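PDB 6EVU: PrgB from Enterococcus faecalis, which promotes cell aggregation, biofilm formation and conjugation by binding and compacting DNA, as a cell-wall adhesin whose adhesin domain is the part described here. Local coordinates for residues F32-S35 against V36-K39. Residues are numbered along the deposited sequence; the frame is centred on the assembly and turned at random.
Sequences FDQS and VVTK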
loop_
_atom_site.group_PDB
_atom_site.type_symbol
_atom_site.label_atom_id
_atom_site.label_comp_id
_atom_site.label_asym_id
_atom_site.label_seq_id
_atom_site.Cartn_x
_atom_site.Cartn_y
_atom_site.Cartn_z
ATOM N N PHE A 32 12.780 -5.989 6.754
ATOM C CA PHE A 32 11.412 -6.000 7.243
ATOM C C PHE A 32 10.625 -6.835 6.231
ATOM O O PHE A 32 9.982 -6.349 5.304
ATOM C CB PHE A 32 10.843 -4.587 7.429
ATOM C CG PHE A 32 9.693 -4.568 8.401
ATOM C CD1 PHE A 32 9.927 -4.332 9.722
ATOM C CD2 PHE A 32 8.405 -4.865 8.008
ATOM C CE1 PHE A 32 8.866 -4.362 10.631
ATOM C CE2 PHE A 32 7.347 -4.877 8.924
ATOM C CZ PHE A 32 7.600 -4.639 10.209
ATOM N N ASP A 33 10.652 -8.138 6.435
ATOM C CA ASP A 33 10.148 -9.098 5.450
ATOM C C ASP A 33 9.663 -10.328 6.214
ATOM O O ASP A 33 9.586 -10.310 7.440
ATOM C CB ASP A 33 11.237 -9.403 4.414
ATOM C CG ASP A 33 12.488 -9.992 5.037
ATOM O OD1 ASP A 33 12.426 -10.598 6.110
ATOM O OD2 ASP A 33 13.555 -9.825 4.415
ATOM N N GLN A 34 9.355 -11.432 5.502
ATOM C CA GLN A 34 8.773 -12.575 6.207
ATOM C C GLN A 34 9.692 -13.110 7.316
ATOM O O GLN A 34 9.219 -13.703 8.300
ATOM C CB GLN A 34 8.469 -13.722 5.224
ATOM C CG GLN A 34 7.258 -14.610 5.582
ATOM C CD GLN A 34 5.982 -13.830 5.944
ATOM O OE1 GLN A 34 5.506 -13.873 7.081
ATOM N NE2 GLN A 34 5.436 -13.093 4.967
ATOM N N SER A 35 11.003 -12.956 7.157
ATOM C CA SER A 35 11.940 -13.454 8.150
ATOM C C SER A 35 11.813 -12.802 9.524
ATOM O O SER A 35 12.424 -13.293 10.488
ATOM C CB SER A 35 13.382 -13.298 7.610
ATOM O OG SER A 35 13.812 -11.956 7.641
ATOM N N VAL A 36 11.093 -11.681 9.643
ATOM C CA VAL A 36 11.053 -10.934 10.894
ATOM C C VAL A 36 9.826 -11.276 11.733
ATOM O O VAL A 36 9.707 -10.826 12.883
ATOM C CB VAL A 36 11.136 -9.415 10.622
ATOM C CG1 VAL A 36 12.198 -9.043 9.546
ATOM C CG2 VAL A 36 9.754 -8.825 10.279
ATOM N N VAL A 37 8.934 -12.108 11.210
ATOM C CA VAL A 37 7.724 -12.511 11.919
ATOM C C VAL A 37 8.057 -13.696 12.816
ATOM O O VAL A 37 8.750 -14.631 12.399
ATOM C CB VAL A 37 6.614 -12.836 10.902
ATOM C CG1 VAL A 37 5.276 -13.190 11.587
ATOM C CG2 VAL A 37 6.455 -11.660 9.913
ATOM N N THR A 38 7.662 -13.607 14.082
ATOM C CA THR A 38 7.927 -14.653 15.059
ATOM C C THR A 38 6.624 -15.219 15.602
ATOM O O THR A 38 5.538 -14.719 15.308
ATOM C CB THR A 38 8.761 -14.161 16.249
ATOM O OG1 THR A 38 7.913 -13.488 17.188
ATOM C CG2 THR A 38 9.872 -13.257 15.805
ATOM N N LYS A 39 6.765 -16.299 16.407
ATOM C CA LYS A 39 5.612 -16.913 17.060
ATOM C C LYS A 39 4.852 -15.914 17.912
ATOM O O LYS A 39 3.645 -16.081 18.119
ATOM C CB LYS A 39 6.072 -18.114 17.928
ATOM C CG LYS A 39 7.120 -17.730 18.999
ATOM C CD LYS A 39 7.212 -18.702 20.227
ATOM C CE LYS A 39 8.688 -18.853 20.629
ATOM N NZ LYS A 39 8.994 -19.003 22.091
#
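Val36 folds back over the backbone of Asp33 in a short 3-10 turn, and both its methyls lie against that residue. CG2 sits 3.2 Å from Asp33 O, while CG1 reaches Asp33 N at 3.6 Å and Phe32 CA at 3.9 Å. Val36 N closes the turn on Asp33 O at 3.0 Å, nearly straight at hydrogen but arriving 42° above the carbonyl plane; a weak bond from Val37 N to Gln34 O follows. Aspartate suits the start of such a turn: with chi1 at 60°, its CG lies between N and the carbonyl carbon, turning OD1 toward the residues ahead. OD1 then takes Ser35 N at 2.9 Å from above the carboxylate plane, an Asx turn. Ser35 OG lies very close to the same oxygen, so this second bond is to be read with caution. The Gln34 side chain, bent at chi2, crosses that of Val37 at a slant, leaving Gln34 OE1 3.7 Å from Val37 CG2. Branched, apolar Val36 is buried, touching Ala119 of strand 119-121, as does Phe32, whose ring also meets Phe177 of strand 169-179 with planes about 45° apart. The turn thus packs onto the antiparallel sheet, linking strand 30-31 to strand 42-47.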